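Local coordinates for similar to hydroxylamine oxidoreductase (Kuenenia stuttgartiensis, PDB 6H5L), which probably works as a multiheme reductase of the hydroxylamine oxidoreductase family, carrying electrons along its c-type hemes in an anammox bacterium, at residues S38-D51 against W175-R189. Numbering follows the deposited sequence.
Sequences SGPFTKYFKAQMLD and WEANTIVPWYAEAAR. With HEC (heme c), chain F.
Phe45 and Tyr184 meet in a T-shaped stack where the irregular loop 38-51 lies across two consecutive helices, 174-180 and 182-189, of a helix-rich multiheme cytochrome. The tyrosine's edge points at the phenylalanine's face, with ring centroids 5.2 Å apart and planes at 61°. Phe45 carries its CG between the backbone N and the carbonyl carbon (chi1 69°), which sets the ring down beside helix 182-189, CD1 lying 3.5 Å from Ala185 CB while its own CB rests on Ala188 CB.

The Tyr184 ring also has the methyl CG2 of Thr179 over the centre of one face. Its OH receives the NE2 of Gln48 at 3.1 Å, nearly in the amide plane, and is further tied to Asp200 and, through a water, to OD2 of Asp51. A phenylalanine in its place would probably cost Gln48 NE2 this bond and leave Asp200 and the water each short of a partner.

Asp51 stands with its carboxylate perpendicular to the Trp175 ring, OD1 approaching the edge at CH2. The same helices also line a heme c pocket: Val181, pointing away from the loop, brings CG1 to 3.7 Å from the heme's CMA, and Trp183 NE1 comes near its CMB. Near Gly39, the Ser38 and Thr179 hydroxyls share a hydrogen bond, OG to OG1 3.0 Å, and Trp175 NE1 adds a weak one to the same Ser38 OG.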
ATOM      1  N   SER A  38      15.901   9.250 -58.946  1.00 23.10           N
ATOM      2  CA  SER A  38      14.945  10.290 -58.594  1.00 28.71           C
ATOM      3  C   SER A  38      15.602  11.645 -58.803  1.00 28.83           C
ATOM      4  O   SER A  38      16.830  11.769 -58.800  1.00 36.19           O
ATOM      5  CB  SER A  38      14.455  10.149 -57.148  1.00 26.76           C
ATOM      6  OG  SER A  38      15.522  10.326 -56.233  1.00 29.80           O
ATOM      7  N   GLY A  39      14.763  12.661 -58.981  1.00 24.54           N
ATOM      8  CA  GLY A  39      15.237  14.004 -59.203  1.00 27.89           C
ATOM      9  C   GLY A  39      15.584  14.261 -60.655  1.00 30.89           C
ATOM     10  O   GLY A  39      15.358  13.419 -61.529  1.00 28.19           O
ATOM     11  N   PRO A  40      16.145  15.437 -60.939  1.00 26.00           N
ATOM     12  CA  PRO A  40      16.508  15.762 -62.330  1.00 30.84           C
ATOM     13  C   PRO A  40      17.487  14.783 -62.960  1.00 34.04           C
ATOM     14  O   PRO A  40      17.516  14.665 -64.193  1.00 34.01           O
ATOM     15  CB  PRO A  40      17.112  17.169 -62.210  1.00 24.46           C
ATOM     16  CG  PRO A  40      17.529  17.290 -60.778  1.00 27.07           C
ATOM     17  CD  PRO A  40      16.510  16.514 -60.004  1.00 23.48           C
ATOM     18  N   PHE A  41      18.283  14.075 -62.160  1.00 29.48           N
ATOM     19  CA  PHE A  41      19.230  13.090 -62.664  1.00 32.14           C
ATOM     20  C   PHE A  41      18.745  11.664 -62.432  1.00 29.13           C
ATOM     21  O   PHE A  41      19.555  10.766 -62.185  1.00 28.87           O
ATOM     22  CB  PHE A  41      20.601  13.302 -62.023  1.00 23.81           C
ATOM     23  CG  PHE A  41      21.060  14.733 -62.041  1.00 34.23           C
ATOM     24  CD1 PHE A  41      21.277  15.388 -63.243  1.00 30.53           C
ATOM     25  CD2 PHE A  41      21.266  15.424 -60.861  1.00 30.53           C
ATOM     26  CE1 PHE A  41      21.693  16.704 -63.265  1.00 25.49           C
ATOM     27  CE2 PHE A  41      21.681  16.740 -60.876  1.00 24.83           C
ATOM     28  CZ  PHE A  41      21.894  17.381 -62.079  1.00 26.43           C
ATOM     29  N   THR A  42      17.427  11.445 -62.503  1.00 25.31           N
ATOM     30  CA  THR A  42      16.870  10.119 -62.244  1.00 30.00           C
ATOM     31  C   THR A  42      17.352   9.088 -63.257  1.00 33.58           C
ATOM     32  O   THR A  42      17.436   7.896 -62.938  1.00 31.83           O
ATOM     33  CB  THR A  42      15.342  10.187 -62.241  1.00 27.83           C
ATOM     34  OG1 THR A  42      14.799   8.865 -62.137  1.00 29.26           O
ATOM     35  CG2 THR A  42      14.829  10.845 -63.518  1.00 20.45           C
ATOM     36  N   LYS A  43      17.676   9.520 -64.471  1.00 32.36           N
ATOM     37  CA  LYS A  43      18.121   8.618 -65.526  1.00 29.07           C
ATOM     38  C   LYS A  43      19.611   8.303 -65.459  1.00 31.54           C
ATOM     39  O   LYS A  43      20.100   7.519 -66.281  1.00 21.56           O
ATOM     40  CB  LYS A  43      17.788   9.225 -66.890  1.00 24.10           C
ATOM     41  CG  LYS A  43      16.302   9.460 -67.130  1.00 30.06           C
ATOM     42  CD  LYS A  43      15.536   8.145 -67.187  1.00 29.87           C
ATOM     43  CE  LYS A  43      14.081   8.366 -67.568  1.00 28.26           C
ATOM     44  NZ  LYS A  43      13.344   7.084 -67.738  1.00 32.04           N
ATOM     45  N   TYR A  44      20.343   8.899 -64.522  1.00 30.95           N
ATOM     46  CA  TYR A  44      21.784   8.712 -64.436  1.00 25.47           C
ATOM     47  C   TYR A  44      22.198   7.696 -63.381  1.00 24.95           C
ATOM     48  O   TYR A  44      23.378   7.335 -63.324  1.00 21.63           O
ATOM     49  CB  TYR A  44      22.473  10.054 -64.155  1.00 30.74           C
ATOM     50  CG  TYR A  44      22.385  11.032 -65.304  1.00 32.29           C
ATOM     51  CD1 TYR A  44      21.219  11.748 -65.545  1.00 28.68           C
ATOM     52  CD2 TYR A  44      23.469  11.241 -66.148  1.00 31.63           C
ATOM     53  CE1 TYR A  44      21.135  12.641 -66.595  1.00 35.61           C
ATOM     54  CE2 TYR A  44      23.395  12.135 -67.200  1.00 26.23           C
ATOM     55  CZ  TYR A  44      22.225  12.832 -67.419  1.00 29.13           C
ATOM     56  OH  TYR A  44      22.140  13.723 -68.464  1.00 30.32           O
ATOM     57  N   PHE A  45      21.270   7.230 -62.549  1.00 26.59           N
ATOM     58  CA  PHE A  45      21.579   6.234 -61.535  1.00 22.99           C
ATOM     59  C   PHE A  45      20.323   5.424 -61.246  1.00 34.86           C
ATOM     60  O   PHE A  45      19.240   5.711 -61.765  1.00 37.58           O
ATOM     61  CB  PHE A  45      22.128   6.886 -60.260  1.00 23.75           C
ATOM     62  CG  PHE A  45      21.109   7.689 -59.496  1.00 30.01           C
ATOM     63  CD1 PHE A  45      20.832   8.999 -59.848  1.00 25.15           C
ATOM     64  CD2 PHE A  45      20.439   7.134 -58.417  1.00 32.37           C
ATOM     65  CE1 PHE A  45      19.900   9.739 -59.143  1.00 23.22           C
ATOM     66  CE2 PHE A  45      19.506   7.867 -57.710  1.00 25.01           C
ATOM     67  CZ  PHE A  45      19.235   9.171 -58.072  1.00 22.61           C
ATOM     68  N   LYS A  46      20.480   4.400 -60.411  1.00 29.45           N
ATOM     69  CA  LYS A  46      19.371   3.589 -59.934  1.00 29.22           C
ATOM     70  C   LYS A  46      19.305   3.676 -58.417  1.00 27.10           C
ATOM     71  O   LYS A  46      20.319   3.883 -57.746  1.00 26.98           O
ATOM     72  CB  LYS A  46      19.509   2.125 -60.373  1.00 28.93           C
ATOM     73  CG  LYS A  46      19.445   1.927 -61.878  1.00 41.67           C
ATOM     74  CD  LYS A  46      19.260   0.464 -62.239  1.00 38.56           C
ATOM     75  CE  LYS A  46      19.114   0.287 -63.742  1.00 59.06           C
ATOM     76  NZ  LYS A  46      18.702  -1.100 -64.099  1.00 75.32           N
ATOM     77  N   ALA A  47      18.098   3.525 -57.883  1.00 22.81           N
ATOM     78  CA  ALA A  47      17.894   3.664 -56.450  1.00 27.43           C
ATOM     79  C   ALA A  47      18.489   2.483 -55.694  1.00 27.48           C
ATOM     80  O   ALA A  47      18.552   1.359 -56.200  1.00 25.92           O
ATOM     81  CB  ALA A  47      16.404   3.782 -56.135  1.00 20.61           C
ATOM     82  N   GLN A  48      18.934   2.750 -54.469  1.00 24.60           N
ATOM     83  CA  GLN A  48      19.360   1.677 -53.587  1.00 31.09           C
ATOM     84  C   GLN A  48      18.149   0.850 -53.162  1.00 28.81           C
ATOM     85  O   GLN A  48      17.006   1.314 -53.201  1.00 30.21           O
ATOM     86  CB  GLN A  48      20.086   2.242 -52.364  1.00 26.49           C
ATOM     87  CG  GLN A  48      21.352   3.011 -52.706  1.00 27.17           C
ATOM     88  CD  GLN A  48      22.011   3.635 -51.490  1.00 27.00           C
ATOM     89  OE1 GLN A  48      22.408   2.937 -50.556  1.00 26.09           O
ATOM     90  NE2 GLN A  48      22.131   4.958 -51.496  1.00 18.76           N
ATOM     91  N   MET A  49      18.416  -0.396 -52.761  1.00 23.85           N
ATOM     92  CA  MET A  49      17.340  -1.336 -52.455  1.00 28.33           C
ATOM     93  C   MET A  49      16.395  -0.785 -51.391  1.00 23.51           C
ATOM     94  O   MET A  49      15.169  -0.862 -51.532  1.00 23.74           O
ATOM     95  CB  MET A  49      17.929  -2.673 -52.004  1.00 28.69           C
ATOM     96  CG  MET A  49      18.631  -3.454 -53.099  1.00 32.14           C
ATOM     97  SD  MET A  49      19.535  -4.867 -52.439  1.00 44.82           S
ATOM     98  CE  MET A  49      20.864  -4.042 -51.566  1.00 27.55           C
ATOM     99  N   LEU A  50      16.950  -0.213 -50.321  1.00 23.03           N
ATOM    100  CA  LEU A  50      16.140   0.236 -49.196  1.00 24.08           C
ATOM    101  C   LEU A  50      15.300   1.467 -49.510  1.00 24.07           C
ATOM    102  O   LEU A  50      14.507   1.884 -48.658  1.00 20.56           O
ATOM    103  CB  LEU A  50      17.036   0.519 -47.994  1.00 19.17           C
ATOM    104  CG  LEU A  50      17.685  -0.705 -47.352  1.00 20.41           C
ATOM    105  CD1 LEU A  50      18.972  -0.311 -46.656  1.00 18.76           C
ATOM    106  CD2 LEU A  50      16.722  -1.359 -46.373  1.00 22.06           C
ATOM    107  N   ASP A  51      15.448   2.058 -50.698  1.00 26.28           N
ATOM    108  CA  ASP A  51      14.594   3.175 -51.077  1.00 25.10           C
ATOM    109  C   ASP A  51      13.138   2.757 -51.228  1.00 32.16           C
ATOM    110  O   ASP A  51      12.256   3.624 -51.230  1.00 27.06           O
ATOM    111  CB  ASP A  51      15.104   3.813 -52.368  1.00 24.18           C
ATOM    112  CG  ASP A  51      16.440   4.508 -52.182  1.00 28.45           C
ATOM    113  OD1 ASP A  51      16.898   4.619 -51.024  1.00 32.17           O
ATOM    114  OD2 ASP A  51      17.036   4.945 -53.187  1.00 30.60           O
ATOM    115  N   TRP A 175      14.198  14.295 -49.113  1.00 32.29           N
ATOM    116  CA  TRP A 175      14.615  13.415 -50.198  1.00 26.77           C
ATOM    117  C   TRP A 175      15.030  14.204 -51.430  1.00 32.11           C
ATOM    118  O   TRP A 175      15.837  13.718 -52.232  1.00 25.93           O
ATOM    119  CB  TRP A 175      13.502  12.434 -50.555  1.00 23.49           C
ATOM    120  CG  TRP A 175      14.003  11.282 -51.362  1.00 28.20           C
ATOM    121  CD1 TRP A 175      13.886  11.108 -52.711  1.00 23.10           C
ATOM    122  CD2 TRP A 175      14.727  10.149 -50.872  1.00 31.60           C
ATOM    123  NE1 TRP A 175      14.485   9.930 -53.088  1.00 23.10           N
ATOM    124  CE2 TRP A 175      15.009   9.323 -51.977  1.00 29.98           C
ATOM    125  CE3 TRP A 175      15.160   9.751 -49.603  1.00 23.29           C
ATOM    126  CZ2 TRP A 175      15.704   8.121 -51.852  1.00 22.85           C
ATOM    127  CZ3 TRP A 175      15.850   8.559 -49.481  1.00 27.02           C
ATOM    128  CH2 TRP A 175      16.115   7.758 -50.600  1.00 23.69           C
ATOM    129  N   GLU A 176      14.483  15.409 -51.605  1.00 26.29           N
ATOM    130  CA  GLU A 176      14.938  16.280 -52.681  1.00 27.80           C
ATOM    131  C   GLU A 176      16.424  16.579 -52.539  1.00 30.46           C
ATOM    132  O   GLU A 176      17.211  16.333 -53.458  1.00 34.49           O
ATOM    133  CB  GLU A 176      14.125  17.578 -52.689  1.00 31.36           C
ATOM    134  CG  GLU A 176      14.586  18.581 -53.737  1.00 30.58           C
ATOM    135  CD  GLU A 176      14.004  19.964 -53.521  1.00 32.81           C
ATOM    136  OE1 GLU A 176      13.017  20.088 -52.766  1.00 39.63           O
ATOM    137  OE2 GLU A 176      14.539  20.931 -54.102  1.00 46.75           O
ATOM    138  N   ALA A 177      16.827  17.094 -51.375  1.00 24.35           N
ATOM    139  CA  ALA A 177      18.218  17.477 -51.159  1.00 23.53           C
ATOM    140  C   ALA A 177      19.168  16.298 -51.336  1.00 31.30           C
ATOM    141  O   ALA A 177      20.327  16.486 -51.725  1.00 31.44           O
ATOM    142  CB  ALA A 177      18.380  18.083 -49.771  1.00 19.26           C
ATOM    143  N   ASN A 178      18.703  15.083 -51.053  1.00 27.53           N
ATOM    144  CA  ASN A 178      19.570  13.914 -51.141  1.00 24.20           C
ATOM    145  C   ASN A 178      20.018  13.663 -52.578  1.00 28.33           C
ATOM    146  O   ASN A 178      21.217  13.573 -52.862  1.00 30.56           O
ATOM    147  CB  ASN A 178      18.850  12.689 -50.573  1.00 27.90           C
ATOM    148  CG  ASN A 178      19.763  11.483 -50.443  1.00 28.84           C
ATOM    149  OD1 ASN A 178      20.985  11.620 -50.355  1.00 32.17           O
ATOM    150  ND2 ASN A 178      19.175  10.293 -50.428  1.00 22.12           N
ATOM    151  N   THR A 179      19.063  13.551 -53.501  1.00 25.91           N
ATOM    152  CA  THR A 179      19.348  13.118 -54.863  1.00 25.50           C
ATOM    153  C   THR A 179      19.415  14.261 -55.870  1.00 30.33           C
ATOM    154  O   THR A 179      19.713  14.012 -57.042  1.00 30.89           O
ATOM    155  CB  THR A 179      18.300  12.098 -55.322  1.00 20.06           C
ATOM    156  OG1 THR A 179      17.024  12.740 -55.442  1.00 25.94           O
ATOM    157  CG2 THR A 179      18.194  10.958 -54.317  1.00 20.90           C
ATOM    158  N   ILE A 180      19.152  15.503 -55.457  1.00 26.67           N
ATOM    159  CA  ILE A 180      19.192  16.595 -56.425  1.00 22.64           C
ATOM    160  C   ILE A 180      20.626  17.043 -56.687  1.00 29.52           C
ATOM    161  O   ILE A 180      20.928  17.564 -57.768  1.00 31.10           O
ATOM    162  CB  ILE A 180      18.315  17.774 -55.966  1.00 24.54           C
ATOM    163  CG1 ILE A 180      18.009  18.703 -57.144  1.00 19.87           C
ATOM    164  CG2 ILE A 180      18.990  18.551 -54.839  1.00 24.23           C
ATOM    165  CD1 ILE A 180      17.116  19.870 -56.788  1.00 23.99           C
ATOM    166  N   VAL A 181      21.524  16.851 -55.729  1.00 22.94           N
ATOM    167  CA  VAL A 181      22.911  17.292 -55.914  1.00 25.87           C
ATOM    168  C   VAL A 181      23.591  16.385 -56.932  1.00 30.26           C
ATOM    169  O   VAL A 181      23.322  15.170 -56.953  1.00 28.82           O
ATOM    170  CB  VAL A 181      23.655  17.293 -54.577  1.00 29.05           C
ATOM    171  CG1 VAL A 181      23.095  18.382 -53.668  1.00 20.06           C
ATOM    172  CG2 VAL A 181      23.559  15.933 -53.901  1.00 26.82           C
ATOM    173  N   PRO A 182      24.457  16.918 -57.798  1.00 31.98           N
ATOM    174  CA  PRO A 182      24.986  16.102 -58.900  1.00 23.41           C
ATOM    175  C   PRO A 182      25.974  15.035 -58.465  1.00 27.44           C
ATOM    176  O   PRO A 182      26.156  14.057 -59.199  1.00 34.11           O
ATOM    177  CB  PRO A 182      25.651  17.139 -59.814  1.00 30.05           C
ATOM    178  CG  PRO A 182      26.034  18.247 -58.890  1.00 24.93           C
ATOM    179  CD  PRO A 182      24.955  18.304 -57.843  1.00 23.86           C
ATOM    180  N   TRP A 183      26.615  15.180 -57.306  1.00 24.35           N
ATOM    181  CA  TRP A 183      27.612  14.202 -56.890  1.00 19.23           C
ATOM    182  C   TRP A 183      27.000  12.927 -56.325  1.00 21.47           C
ATOM    183  O   TRP A 183      27.741  11.982 -56.033  1.00 25.73           O
ATOM    184  CB  TRP A 183      28.575  14.816 -55.870  1.00 20.29           C
ATOM    185  CG  TRP A 183      27.917  15.445 -54.678  1.00 23.68           C
ATOM    186  CD1 TRP A 183      27.553  14.824 -53.518  1.00 27.10           C
ATOM    187  CD2 TRP A 183      27.569  16.826 -54.520  1.00 24.42           C
ATOM    188  NE1 TRP A 183      26.991  15.732 -52.652  1.00 26.74           N
ATOM    189  CE2 TRP A 183      26.989  16.968 -53.244  1.00 24.88           C
ATOM    190  CE3 TRP A 183      27.685  17.955 -55.338  1.00 23.14           C
ATOM    191  CZ2 TRP A 183      26.530  18.193 -52.765  1.00 19.23           C
ATOM    192  CZ3 TRP A 183      27.228  19.169 -54.861  1.00 27.93           C
ATOM    193  CH2 TRP A 183      26.656  19.279 -53.587  1.00 22.48           C
ATOM    194  N   TYR A 184      25.676  12.870 -56.168  1.00 22.29           N
ATOM    195  CA  TYR A 184      25.035  11.611 -55.802  1.00 25.50           C
ATOM    196  C   TYR A 184      25.042  10.645 -56.981  1.00 22.58           C
ATOM    197  O   TYR A 184      25.494   9.500 -56.858  1.00 22.73           O
ATOM    198  CB  TYR A 184      23.604  11.869 -55.318  1.00 28.34           C
ATOM    199  CG  TYR A 184      22.909  10.663 -54.708  1.00 23.17           C
ATOM    200  CD1 TYR A 184      22.365   9.666 -55.511  1.00 25.91           C
ATOM    201  CD2 TYR A 184      22.780  10.532 -53.330  1.00 32.11           C
ATOM    202  CE1 TYR A 184      21.730   8.568 -54.962  1.00 26.99           C
ATOM    203  CE2 TYR A 184      22.142   9.437 -52.771  1.00 23.74           C
ATOM    204  CZ  TYR A 184      21.619   8.459 -53.594  1.00 24.74           C
ATOM    205  OH  TYR A 184      20.984   7.366 -53.053  1.00 23.34           O
ATOM    206  N   ALA A 185      24.541  11.094 -58.135  1.00 20.12           N
ATOM    207  CA  ALA A 185      24.516  10.241 -59.320  1.00 25.18           C
ATOM    208  C   ALA A 185      25.924   9.925 -59.808  1.00 27.58           C
ATOM    209  O   ALA A 185      26.183   8.824 -60.305  1.00 26.10           O
ATOM    210  CB  ALA A 185      23.707  10.910 -60.429  1.00 21.95           C
ATOM    211  N   GLU A 186      26.846  10.881 -59.679  1.00 24.10           N
ATOM    212  CA  GLU A 186      28.219  10.644 -60.111  1.00 29.59           C
ATOM    213  C   GLU A 186      28.866   9.534 -59.294  1.00 30.18           C
ATOM    214  O   GLU A 186      29.556   8.669 -59.846  1.00 26.22           O
ATOM    215  CB  GLU A 186      29.030  11.936 -60.003  1.00 29.77           C
ATOM    216  CG  GLU A 186      30.450  11.836 -60.540  1.00 26.82           C
ATOM    217  CD  GLU A 186      30.501  11.589 -62.036  1.00 25.15           C
ATOM    218  OE1 GLU A 186      31.000  10.522 -62.451  1.00 34.46           O
ATOM    219  OE2 GLU A 186      30.039  12.462 -62.799  1.00 37.04           O
ATOM    220  N   ALA A 187      28.655   9.539 -57.976  1.00 29.72           N
ATOM    221  CA  ALA A 187      29.174   8.457 -57.144  1.00 21.16           C
ATOM    222  C   ALA A 187      28.593   7.111 -57.564  1.00 26.41           C
ATOM    223  O   ALA A 187      29.297   6.093 -57.557  1.00 27.96           O
ATOM    224  CB  ALA A 187      28.885   8.739 -55.670  1.00 22.49           C
ATOM    225  N   ALA A 188      27.310   7.086 -57.937  1.00 27.30           N
ATOM    226  CA  ALA A 188      26.701   5.853 -58.426  1.00 25.69           C
ATOM    227  C   ALA A 188      27.256   5.449 -59.785  1.00 25.87           C
ATOM    228  O   ALA A 188      27.381   4.253 -60.070  1.00 23.35           O
ATOM    229  CB  ALA A 188      25.186   6.021 -58.502  1.00 19.39           C
ATOM    230  N   ARG A 189      27.600   6.426 -60.627  1.00 24.28           N
ATOM    231  CA  ARG A 189      28.232   6.120 -61.908  1.00 21.41           C
ATOM    232  C   ARG A 189      29.534   5.363 -61.711  1.00 31.30           C
ATOM    233  O   ARG A 189      29.851   4.449 -62.480  1.00 38.61           O
ATOM    234  CB  ARG A 189      28.497   7.409 -62.684  1.00 25.85           C
ATOM    235  CG  ARG A 189      27.343   7.933 -63.516  1.00 27.19           C
ATOM    236  CD  ARG A 189      27.685   9.322 -64.031  1.00 46.75           C
ATOM    237  NE  ARG A 189      27.529   9.455 -65.476  1.00 47.81           N
ATOM    238  CZ  ARG A 189      27.976  10.495 -66.174  1.00 37.55           C
ATOM    239  NH1 ARG A 189      28.609  11.482 -65.556  1.00 27.25           N
ATOM    240  NH2 ARG A 189      27.796  10.546 -67.487  1.00 53.87           N
TER
HETATM  241 FE   HEC F 604      22.296  15.548 -45.673  1.00 28.77          FE
HETATM  242  CHA HEC F 604      21.949  18.863 -45.056  1.00 28.78           C
HETATM  243  CHB HEC F 604      22.693  16.042 -48.939  1.00 32.17           C
HETATM  244  CHC HEC F 604      23.795  12.388 -45.978  1.00 26.57           C
HETATM  245  CHD HEC F 604      21.316  14.716 -42.541  1.00 26.66           C
HETATM  246  NA  HEC F 604      22.298  17.166 -46.794  1.00 33.07           N
HETATM  247  C1A HEC F 604      22.170  18.473 -46.364  1.00 26.44           C
HETATM  248  C2A HEC F 604      22.319  19.326 -47.532  1.00 34.67           C
HETATM  249  C3A HEC F 604      22.521  18.542 -48.597  1.00 33.74           C
HETATM  250  C4A HEC F 604      22.512  17.163 -48.157  1.00 33.02           C
HETATM  251  CMA HEC F 604      22.727  19.024 -50.050  1.00 24.57           C
HETATM  252  CAA HEC F 604      22.254  20.870 -47.572  1.00 34.34           C
HETATM  253  CBA HEC F 604      20.896  21.357 -47.080  1.00 35.79           C
HETATM  254  CGA HEC F 604      19.950  21.458 -48.245  1.00 38.46           C
HETATM  255  O1A HEC F 604      18.844  20.872 -48.148  1.00 31.30           O
HETATM  256  O2A HEC F 604      20.300  22.105 -49.267  1.00 47.77           O
HETATM  257  NB  HEC F 604      23.048  14.368 -47.205  1.00 30.63           N
HETATM  258  C1B HEC F 604      23.236  14.864 -48.473  1.00 30.96           C
HETATM  259  C2B HEC F 604      24.099  13.956 -49.202  1.00 29.27           C
HETATM  260  C3B HEC F 604      24.411  12.928 -48.373  1.00 27.12           C
HETATM  261  C4B HEC F 604      23.747  13.184 -47.105  1.00 28.91           C
HETATM  262  CMB HEC F 604      24.501  14.243 -50.669  1.00 35.05           C
HETATM  263  CAB HEC F 604      25.284  11.653 -48.567  1.00 23.58           C
HETATM  264  CBB HEC F 604      25.549  11.192 -50.020  1.00 20.11           C
HETATM  265  NC  HEC F 604      22.487  13.830 -44.496  1.00 32.03           N
HETATM  266  C1C HEC F 604      23.204  12.680 -44.769  1.00 29.91           C
HETATM  267  C2C HEC F 604      23.312  11.908 -43.541  1.00 28.09           C
HETATM  268  C3C HEC F 604      22.533  12.500 -42.620  1.00 26.62           C
HETATM  269  C4C HEC F 604      22.059  13.751 -43.185  1.00 26.51           C
HETATM  270  CMC HEC F 604      23.915  10.485 -43.461  1.00 23.76           C
HETATM  271  CAC HEC F 604      22.250  12.026 -41.172  1.00 26.42           C
HETATM  272  CBC HEC F 604      23.547  11.957 -40.339  1.00 30.08           C
HETATM  273  ND  HEC F 604      21.727  16.637 -44.034  1.00 26.70           N
HETATM  274  C1D HEC F 604      21.331  16.065 -42.830  1.00 25.62           C
HETATM  275  C2D HEC F 604      20.938  17.121 -41.925  1.00 19.32           C
HETATM  276  C3D HEC F 604      21.133  18.430 -42.713  1.00 22.26           C
HETATM  277  C4D HEC F 604      21.628  18.023 -44.009  1.00 28.02           C
HETATM  278  CMD HEC F 604      20.426  16.938 -40.479  1.00 19.73           C
HETATM  279  CAD HEC F 604      20.875  19.882 -42.250  1.00 22.16           C
HETATM  280  CBD HEC F 604      21.580  20.169 -40.928  1.00 14.60           C
HETATM  281  CGD HEC F 604      21.290  21.587 -40.520  1.00 24.32           C
HETATM  282  O1D HEC F 604      20.748  22.341 -41.366  1.00 26.54           O
HETATM  283  O2D HEC F 604      21.603  21.962 -39.361  1.00 23.55           O
HETATM  284  O   HOH W   1      18.677  13.552 -59.165  1.00 22.20           O
HETATM  285  O   HOH W   2      18.359   6.752 -54.626  1.00 18.30           O
HETATM  286  O   HOH W   3      24.201  15.994 -44.882  1.00 30.68           O